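Local coordinates for protein acyl-CoA thioesterase (PDB 3RQB) that is probably an acyl-CoA thioesterase with a hot-dog fold, though its function has not been established, at residues V8-A11 with F12-A15; P219-I222 with F223-T227; A142-P145 with W146-W149; M48-A51 with A52-H55. All coordinates share one frame; numbering follows the deposited sequence.

All four contacts are local turns within one continuous piece of chain. Interactions 1, 2 and 4 are partly buried, while interaction 3 is a surface contact. Interactions 1, 2 and 4 all have side chains on helix 182-188, through Phe12, Ile222 and Leu49 among others. Interaction 1 also reaches helix 41-53, which carries interaction 4. Interactions 1 and 3 touch directly, with Ala11 CB 3.6 Å from Trp149 CZ3. The chemistry follows the place. Interaction 1 starts a helix. Interactions 2 and 4 lie where helices finish, and a polar side chain bonds back to a backbone carbonyl, weakly in interaction 2. Interaction 3 is a short 3-10 turn whose indoles bond to residues beyond it.

Interaction 1 (V8-A11 with F12-A15); sequences VTHA and FDDA
Thr9 holds OG1 between its backbone N and carbonyl carbon (chi1 45°), which turns the hydroxyl to the Asp14 carboxylate. His10 has CG opposite its backbone N (chi1 -175°), and this lays the imidazole beside the backbone of Phe12. Thr9 OG1 donates a weak hydrogen bond to Asp14 OD2 at 3.3 Å, and the two side chains cross at a slant. The imidazole meets Phe12 with an edge. Phe12 N lies close to the plane of that ring. His10 is the N-cap residue of helix 11-15, a short helix near the start of this hot-dog protein. Its O accepts from Asp14 N at 2.8 Å, with an N-H...O angle of 134°. An alanine at His10 would keep this backbone bond but would probably leave the Phe12 amide without the ring edge beside it and take away one of the side chains touching Arg178. Asp13 OD1 forms a salt bridge with Arg178, which the His10 and Phe12 side chains also touch. OD1 lies at the edge of the Phe12 ring as well. The ring itself is buried against Ile43 and Ala46 of helix 41-53 and against Ala183, Ala184 and Ala187 of helix 182-188.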
loop_
_atom_site.group_PDB
_atom_site.type_symbol
_atom_site.label_atom_id
_atom_site.label_comp_id
_atom_site.label_asym_id
_atom_site.label_seq_id
_atom_site.Cartn_x
_atom_site.Cartn_y
_atom_site.Cartn_z
ATOM N N VAL B 8 -20.696 -7.643 28.290
ATOM C CA VAL B 8 -19.724 -6.552 28.327
ATOM C C VAL B 8 -19.167 -6.290 26.940
ATOM O O VAL B 8 -18.798 -7.218 26.233
ATOM C CB VAL B 8 -18.547 -6.842 29.276
ATOM C CG1 VAL B 8 -17.627 -5.628 29.350
ATOM C CG2 VAL B 8 -19.052 -7.217 30.661
ATOM N N THR B 9 -19.109 -5.022 26.555
ATOM C CA THR B 9 -18.516 -4.654 25.279
ATOM C C THR B 9 -17.045 -4.313 25.443
ATOM O O THR B 9 -16.678 -3.463 26.262
ATOM C CB THR B 9 -19.208 -3.433 24.668
ATOM O OG1 THR B 9 -19.400 -2.440 25.690
ATOM C CG2 THR B 9 -20.548 -3.825 24.061
ATOM N N HIS B 10 -16.207 -4.978 24.659
ATOM C CA HIS B 10 -14.808 -4.590 24.553
ATOM C C HIS B 10 -14.750 -3.249 23.837
ATOM O O HIS B 10 -15.492 -3.015 22.879
ATOM C CB HIS B 10 -14.008 -5.629 23.769
ATOM C CG HIS B 10 -12.538 -5.350 23.731
ATOM N ND1 HIS B 10 -11.617 -6.104 24.428
ATOM C CD2 HIS B 10 -11.828 -4.393 23.087
ATOM C CE1 HIS B 10 -10.403 -5.626 24.212
ATOM N NE2 HIS B 10 -10.504 -4.588 23.401
ATOM N N ALA B 11 -13.864 -2.375 24.298
ATOM C CA ALA B 11 -13.756 -1.028 23.748
ATOM C C ALA B 11 -13.686 -1.051 22.234
ATOM O O ALA B 11 -14.419 -0.334 21.558
ATOM C CB ALA B 11 -12.526 -0.341 24.300
ATOM N N PHE B 12 -12.796 -1.884 21.710
ATOM C CA PHE B 12 -12.629 -2.032 20.276
ATOM C C PHE B 12 -13.959 -2.298 19.574
ATOM O O PHE B 12 -14.323 -1.597 18.625
ATOM C CB PHE B 12 -11.661 -3.175 19.982
ATOM C CG PHE B 12 -11.428 -3.406 18.521
ATOM C CD1 PHE B 12 -12.322 -4.151 17.770
ATOM C CD2 PHE B 12 -10.318 -2.872 17.891
ATOM C CE1 PHE B 12 -12.109 -4.362 16.421
ATOM C CE2 PHE B 12 -10.099 -3.081 16.539
ATOM C CZ PHE B 12 -10.994 -3.825 15.803
ATOM N N ASP B 13 -14.678 -3.316 20.032
ATOM C CA ASP B 13 -15.973 -3.634 19.444
ATOM C C ASP B 13 -16.934 -2.466 19.645
ATOM O O ASP B 13 -17.910 -2.294 18.905
ATOM C CB ASP B 13 -16.530 -4.915 20.065
ATOM C CG ASP B 13 -15.633 -6.100 19.822
ATOM O OD1 ASP B 13 -15.083 -6.188 18.708
ATOM O OD2 ASP B 13 -15.465 -6.935 20.733
ATOM N N ASP B 14 -16.643 -1.663 20.658
ATOM C CA ASP B 14 -17.458 -0.509 20.968
ATOM C C ASP B 14 -17.193 0.608 19.961
ATOM O O ASP B 14 -18.116 1.220 19.445
ATOM C CB ASP B 14 -17.175 -0.044 22.395
ATOM C CG ASP B 14 -18.382 0.587 23.053
ATOM O OD1 ASP B 14 -18.368 1.822 23.248
ATOM O OD2 ASP B 14 -19.343 -0.153 23.365
ATOM N N ALA B 15 -15.925 0.860 19.666
ATOM C CA ALA B 15 -15.555 1.903 18.709
ATOM C C ALA B 15 -15.987 1.561 17.294
ATOM O O ALA B 15 -16.412 2.431 16.530
ATOM C CB ALA B 15 -14.063 2.132 18.740
#

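Interaction 2 (P219-I222 with F223-T227)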
loop_
_atom_site.group_PDB
_atom_site.type_symbol
_atom_site.label_atom_id
_atom_site.label_comp_id
_atom_site.label_asym_id
_atom_site.label_seq_id
_atom_site.Cartn_x
_atom_site.Cartn_y
_atom_site.Cartn_z
ATOM N N PRO B 219 -7.181 -16.757 6.857
ATOM C CA PRO B 219 -8.054 -16.406 7.976
ATOM C C PRO B 219 -7.923 -17.327 9.201
ATOM O O PRO B 219 -7.909 -16.818 10.325
ATOM C CB PRO B 219 -9.447 -16.509 7.352
ATOM C CG PRO B 219 -9.232 -16.069 5.942
ATOM C CD PRO B 219 -7.876 -16.639 5.563
ATOM N N GLU B 220 -7.811 -18.640 8.994
ATOM C CA GLU B 220 -7.816 -19.605 10.098
ATOM C C GLU B 220 -6.607 -19.418 10.992
ATOM O O GLU B 220 -6.710 -19.475 12.223
ATOM C CB GLU B 220 -7.860 -21.040 9.574
ATOM C CG GLU B 220 -9.080 -21.357 8.704
ATOM C CD GLU B 220 -8.821 -21.187 7.205
ATOM O OE1 GLU B 220 -8.614 -20.042 6.742
ATOM O OE2 GLU B 220 -8.833 -22.212 6.486
ATOM N N THR B 221 -5.462 -19.187 10.357
ATOM C CA THR B 221 -4.231 -18.884 11.071
ATOM C C THR B 221 -4.418 -17.666 11.956
ATOM O O THR B 221 -4.077 -17.678 13.143
ATOM C CB THR B 221 -3.087 -18.560 10.105
ATOM O OG1 THR B 221 -2.674 -19.754 9.420
ATOM C CG2 THR B 221 -1.903 -17.960 10.877
ATOM N N ILE B 222 -4.960 -16.606 11.366
ATOM C CA ILE B 222 -5.185 -15.361 12.092
ATOM C C ILE B 222 -5.976 -15.605 13.389
ATOM O O ILE B 222 -5.545 -15.226 14.485
ATOM C CB ILE B 222 -5.874 -14.306 11.184
ATOM C CG1 ILE B 222 -4.856 -13.732 10.175
ATOM C CG2 ILE B 222 -6.510 -13.207 12.029
ATOM C CD1 ILE B 222 -5.453 -12.941 8.993
ATOM N N PHE B 223 -7.119 -16.268 13.255
ATOM C CA PHE B 223 -7.995 -16.545 14.386
ATOM C C PHE B 223 -7.307 -17.382 15.454
ATOM O O PHE B 223 -7.506 -17.167 16.650
ATOM C CB PHE B 223 -9.254 -17.230 13.884
ATOM C CG PHE B 223 -10.030 -16.392 12.908
ATOM C CD1 PHE B 223 -9.976 -15.004 12.974
ATOM C CD2 PHE B 223 -10.805 -16.976 11.915
ATOM C CE1 PHE B 223 -10.693 -14.211 12.078
ATOM C CE2 PHE B 223 -11.519 -16.184 11.008
ATOM C CZ PHE B 223 -11.463 -14.802 11.094
ATOM N N ARG B 224 -6.456 -18.294 15.002
ATOM C CA ARG B 224 -5.734 -19.217 15.864
ATOM C C ARG B 224 -5.051 -18.504 17.044
ATOM O O ARG B 224 -4.925 -19.064 18.134
ATOM C CB ARG B 224 -4.696 -19.935 15.001
ATOM C CG ARG B 224 -3.983 -21.113 15.626
ATOM C CD ARG B 224 -3.133 -21.804 14.560
ATOM N NE ARG B 224 -3.927 -22.134 13.371
ATOM C CZ ARG B 224 -3.496 -22.026 12.114
ATOM N NH1 ARG B 224 -2.264 -21.593 11.868
ATOM N NH2 ARG B 224 -4.298 -22.353 11.101
ATOM N N GLN B 225 -4.612 -17.270 16.818
ATOM C CA GLN B 225 -3.864 -16.505 17.818
ATOM C C GLN B 225 -4.673 -16.162 19.075
ATOM O O GLN B 225 -4.117 -16.036 20.171
ATOM C CB GLN B 225 -3.334 -15.213 17.192
ATOM C CG GLN B 225 -2.662 -15.397 15.841
ATOM C CD GLN B 225 -1.384 -16.218 15.914
ATOM O OE1 GLN B 225 -0.614 -16.116 16.866
ATOM N NE2 GLN B 225 -1.153 -17.035 14.898
ATOM N N GLY B 226 -5.979 -15.991 18.923
ATOM C CA GLY B 226 -6.795 -15.672 20.073
ATOM C C GLY B 226 -6.179 -14.447 20.699
ATOM O O GLY B 226 -5.958 -13.440 20.022
ATOM N N THR B 227 -5.863 -14.545 21.985
ATOM C CA THR B 227 -5.361 -13.405 22.740
ATOM C C THR B 227 -3.839 -13.350 22.793
ATOM O O THR B 227 -3.266 -12.484 23.449
ATOM C CB THR B 227 -5.908 -13.424 24.168
ATOM O OG1 THR B 227 -5.663 -14.717 24.743
ATOM C CG2 THR B 227 -7.406 -13.149 24.163
#
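Pro219 O accepts from Phe223 N at 3.1 Å (N-H...O angle 167°), and Glu220 O accepts from Arg224 N at 3.0 Å. These are the i to i+4 bonds of helix 219-224. The Phe223 ring lies over Pro219 O, which sits 3.3 Å above the ring plane and is shifted toward the rim. Pro219 CB is also 4.2 Å from Phe223 CE2. Arg224 runs extended as far as its bend at chi3 (-53°), which folds the guanidinium back over the helix. One guanidinium face then covers Thr221 CA. Its NH1 gives a weak bond to Thr221 OG1 at 3.1 Å, but that hydroxyl also has Asp218 OD1 as its stronger partner. The helix follows strand 206-215 and precedes strand 230-240 along the chain, in the C-terminal acyl-CoA thioesterase domain of the hot-dog clan. Ile222 rests on His182 and Leu185 of helix 182-188, and the Phe223 ring meets the His182 ring nearly at right angles. At the C-terminal end, Gln225 N bonds to Ile222 O at 3.2 Å, with the donor well above the carbonyl plane. Gln225 bends at chi2 (-65°), and NE2 reaches Thr221 O in a long, weak bond of 3.5 Å. A leucine in place of Gln225 would probably leave Thr221 O without that amide donor. Gly226 follows with positive phi and takes the chain out of the helix.

Interaction 3 (A142-P145 with W146-W149); sequences APLP and WMQW
Leu144 O accepts a hydrogen bond from Met147 N at 2.9 Å, weak because the N-H...O angle is only 129°. One residue on, Pro145 O accepts from Gln148 N. That bond is straighter, at 160°, but the 3.4 Å from Gln148 N to Pro145 O is long, and so it is also weak. Trp146 O is met in the same way by Trp149 N. The three i to i+3 bonds make up the 3-10 turn 146-149. The side-chain amide of Gln148 passes near Pro145 O as well, but its angle is too poor for a bond. The turn lies in the loop between strands 121-122 and 150-156, in the C-terminal thioesterase domain of the hot-dog clan. The backbone of Trp149 also bonds to Asp175. Both indole N-H groups have acceptors beyond the turn. Trp146 NE1 bonds to Asn35 OD1, and the Trp146 ring stacks on Phe40. Trp149 NE1 bonds to Glu32 O, and its ring stacks on Tyr33. Leu144 packs against the Trp146 indole: Leu144 CB is 4.0 Å from Trp146 CD1, and Leu144 CD1 lies 3.7 Å from Trp146 NE1. Trp146 has CG between its backbone N and carbonyl carbon (chi1 69°), which brings the pyrrole side of the indole to Leu144. Gln148 CG sits over the centre of the Trp149 ring, 3.5 Å above its plane. Met147 is a selenomethionine modelled in two conformers, and the packing of its CG on Leu144 CB is therefore less certain.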
loop_
_atom_site.group_PDB
_atom_site.type_symbol
_atom_site.label_atom_id
_atom_site.label_comp_id
_atom_site.label_asym_id
_atom_site.label_seq_id
_atom_site.Cartn_x
_atom_site.Cartn_y
_atom_site.Cartn_z
ATOM N N ALA B 142 3.702 10.485 28.757
ATOM C CA ALA B 142 2.446 11.138 28.413
ATOM C C ALA B 142 1.662 10.204 27.522
ATOM O O ALA B 142 1.918 10.118 26.317
ATOM C CB ALA B 142 2.706 12.440 27.681
ATOM N N PRO B 143 0.648 9.556 28.101
ATOM C CA PRO B 143 -0.081 8.531 27.356
ATOM C C PRO B 143 -1.007 9.150 26.321
ATOM O O PRO B 143 -1.555 10.229 26.551
ATOM C CB PRO B 143 -0.885 7.818 28.451
ATOM C CG PRO B 143 -0.136 8.116 29.735
ATOM C CD PRO B 143 0.354 9.514 29.544
ATOM N N LEU B 144 -1.161 8.479 25.185
ATOM C CA LEU B 144 -2.199 8.833 24.229
ATOM C C LEU B 144 -3.457 8.077 24.611
ATOM O O LEU B 144 -3.389 6.951 25.102
ATOM C CB LEU B 144 -1.774 8.485 22.807
ATOM C CG LEU B 144 -0.947 9.575 22.128
ATOM C CD1 LEU B 144 -0.237 9.043 20.887
ATOM C CD2 LEU B 144 -1.847 10.763 21.797
ATOM N N PRO B 145 -4.618 8.701 24.407
ATOM C CA PRO B 145 -5.866 8.073 24.860
ATOM C C PRO B 145 -5.998 6.629 24.374
ATOM O O PRO B 145 -6.302 5.747 25.175
ATOM C CB PRO B 145 -6.938 8.956 24.225
ATOM C CG PRO B 145 -6.274 10.325 24.150
ATOM C CD PRO B 145 -4.823 10.060 23.871
ATOM N N TRP B 146 -5.719 6.388 23.096
ATOM C CA TRP B 146 -5.880 5.062 22.512
ATOM C C TRP B 146 -4.792 4.074 22.943
ATOM O O TRP B 146 -4.995 2.863 22.880
ATOM C CB TRP B 146 -5.906 5.154 20.990
ATOM C CG TRP B 146 -4.594 5.546 20.417
ATOM C CD1 TRP B 146 -4.195 6.805 20.065
ATOM C CD2 TRP B 146 -3.488 4.680 20.137
ATOM N NE1 TRP B 146 -2.911 6.775 19.579
ATOM C CE2 TRP B 146 -2.452 5.483 19.610
ATOM C CE3 TRP B 146 -3.270 3.304 20.276
ATOM C CZ2 TRP B 146 -1.214 4.954 19.219
ATOM C CZ3 TRP B 146 -2.037 2.778 19.887
ATOM C CH2 TRP B 146 -1.026 3.603 19.368
HETATM N N MSE B 147 -3.647 4.597 23.380
HETATM C CA MSE B 147 -2.540 3.757 23.843
HETATM C C MSE B 147 -2.980 2.855 24.995
HETATM O O MSE B 147 -2.353 1.829 25.281
HETATM C CB MSE B 147 -1.351 4.608 24.319
HETATM C CG MSE B 147 -0.562 5.343 23.239
HETATM SE SE MSE B 147 1.052 6.206 23.961
HETATM C CE MSE B 147 2.149 4.611 24.257
ATOM N N GLN B 148 -4.056 3.251 25.664
ATOM C CA GLN B 148 -4.512 2.547 26.850
ATOM C C GLN B 148 -5.193 1.253 26.457
ATOM O O GLN B 148 -5.436 0.377 27.288
ATOM C CB GLN B 148 -5.480 3.414 27.629
ATOM C CG GLN B 148 -6.858 3.487 27.043
ATOM C CD GLN B 148 -7.783 4.256 27.952
ATOM O OE1 GLN B 148 -7.563 4.317 29.163
ATOM N NE2 GLN B 148 -8.812 4.864 27.378
ATOM N N TRP B 149 -5.487 1.156 25.169
ATOM C CA TRP B 149 -6.221 0.036 24.597
ATOM C C TRP B 149 -5.291 -1.043 24.064
ATOM O O TRP B 149 -5.736 -1.995 23.412
ATOM C CB TRP B 149 -7.149 0.529 23.484
ATOM C CG TRP B 149 -8.117 1.552 23.961
ATOM C CD1 TRP B 149 -8.300 2.817 23.467
ATOM C CD2 TRP B 149 -9.019 1.412 25.053
ATOM N NE1 TRP B 149 -9.280 3.466 24.183
ATOM C CE2 TRP B 149 -9.737 2.624 25.161
ATOM C CE3 TRP B 149 -9.298 0.374 25.948
ATOM C CZ2 TRP B 149 -10.718 2.824 26.131
ATOM C CZ3 TRP B 149 -10.268 0.573 26.908
ATOM C CH2 TRP B 149 -10.967 1.791 26.996
#

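Interaction 4 (M48-A51 with A52-H55)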
loop_
_atom_site.group_PDB
_atom_site.type_symbol
_atom_site.label_atom_id
_atom_site.label_comp_id
_atom_site.label_asym_id
_atom_site.label_seq_id
_atom_site.Cartn_x
_atom_site.Cartn_y
_atom_site.Cartn_z
HETATM N N MSE B 48 -13.315 1.214 8.931
HETATM C CA MSE B 48 -13.525 1.173 7.482
HETATM C C MSE B 48 -13.728 -0.251 6.978
HETATM O O MSE B 48 -14.458 -0.469 6.011
HETATM C CB MSE B 48 -12.354 1.818 6.727
HETATM C CG MSE B 48 -12.307 3.336 6.828
HETATM SE SE MSE B 48 -13.984 4.174 6.275
HETATM C CE MSE B 48 -13.384 4.953 4.591
ATOM N N LEU B 49 -13.074 -1.213 7.627
ATOM C CA LEU B 49 -13.109 -2.619 7.201
ATOM C C LEU B 49 -14.386 -3.379 7.606
ATOM O O LEU B 49 -14.943 -4.167 6.817
ATOM C CB LEU B 49 -11.875 -3.350 7.732
ATOM C CG LEU B 49 -11.724 -4.828 7.369
ATOM C CD1 LEU B 49 -11.568 -5.013 5.863
ATOM C CD2 LEU B 49 -10.535 -5.426 8.109
ATOM N N LYS B 50 -14.841 -3.144 8.837
ATOM C CA LYS B 50 -16.057 -3.772 9.327
ATOM C C LYS B 50 -17.190 -3.481 8.373
ATOM O O LYS B 50 -17.986 -4.363 8.073
ATOM C CB LYS B 50 -16.423 -3.261 10.717
ATOM C CG LYS B 50 -15.402 -3.604 11.776
ATOM C CD LYS B 50 -15.046 -5.083 11.741
ATOM C CE LYS B 50 -16.185 -5.957 12.247
ATOM N NZ LYS B 50 -15.812 -7.405 12.207
ATOM N N ALA B 51 -17.236 -2.247 7.877
ATOM C CA ALA B 51 -18.311 -1.816 6.989
ATOM C C ALA B 51 -18.509 -2.819 5.867
ATOM O O ALA B 51 -19.617 -3.307 5.667
ATOM C CB ALA B 51 -18.003 -0.448 6.411
ATOM N N ALA B 52 -17.428 -3.130 5.155
ATOM C CA ALA B 52 -17.467 -4.079 4.048
ATOM C C ALA B 52 -17.702 -5.480 4.575
ATOM O O ALA B 52 -18.446 -6.257 3.972
ATOM C CB ALA B 52 -16.175 -4.032 3.246
HETATM N N MSE B 53 -17.063 -5.808 5.694
HETATM C CA MSE B 53 -17.295 -7.103 6.331
HETATM C C MSE B 53 -18.772 -7.340 6.681
HETATM O O MSE B 53 -19.315 -8.434 6.470
HETATM C CB MSE B 53 -16.449 -7.229 7.582
HETATM C CG MSE B 53 -14.986 -7.382 7.312
HETATM SE SE MSE B 53 -14.220 -8.427 8.739
HETATM C CE MSE B 53 -14.969 -10.160 8.214
ATOM N N SER B 54 -19.409 -6.302 7.213
ATOM C CA SER B 54 -20.805 -6.368 7.630
ATOM C C SER B 54 -21.770 -6.229 6.459
ATOM O O SER B 54 -22.984 -6.410 6.608
ATOM C CB SER B 54 -21.090 -5.275 8.644
ATOM O OG SER B 54 -20.012 -5.158 9.549
ATOM N N HIS B 55 -21.230 -5.896 5.294
ATOM C CA HIS B 55 -22.048 -5.798 4.106
ATOM C C HIS B 55 -22.595 -7.177 3.770
ATOM O O HIS B 55 -21.867 -8.174 3.818
ATOM C CB HIS B 55 -21.232 -5.245 2.944
ATOM C CG HIS B 55 -22.065 -4.607 1.880
ATOM N ND1 HIS B 55 -22.827 -5.336 0.990
ATOM C CD2 HIS B 55 -22.266 -3.304 1.570
ATOM C CE1 HIS B 55 -23.452 -4.510 0.170
ATOM N NE2 HIS B 55 -23.127 -3.273 0.501
#
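Lys50 and Met53 cross at a slant on one side of helix 41-53, in the N-terminal thioesterase domain of the hot-dog clan, where the strands curve round a helix. Lys50 is bent at chi2 and chi3, which curls its chain and leaves NZ 4.0 Å from the SE atom of Met53, a selenomethionine, and in a long, weak ion pair with Asp181. Leu49 and Met53 likewise cross obliquely. Their chains meet by their inner carbons, Leu49 CG being 4.1 Å from Met53 CG, while the end of Met53 leads off from the 48-51 segment. Ala51 and Ala52 carry only methyl groups, and these lie against the strands, Ala51 on Leu96, Ile80 and Ala82, Ala52 on Phe94, Leu96 and Phe112, with Met53 also reaching Phe112. Under the side chains, Met53 N bonds to Leu49 O at 2.9 Å, nearly straight at 170° and in the carbonyl plane. Near the end of the helix the ring of His55 has ND1 bonded to the backbone N of Glu57. Ser54 turns its hydroxyl back to the helix (chi1 -41°). Two donors of this one residue therefore grip Lys50 O: Ser54 N comes in nearly in line with the C=O bond, and Ser54 OG, 2.6 Å from Lys50 O, sits well above the carbonyl plane.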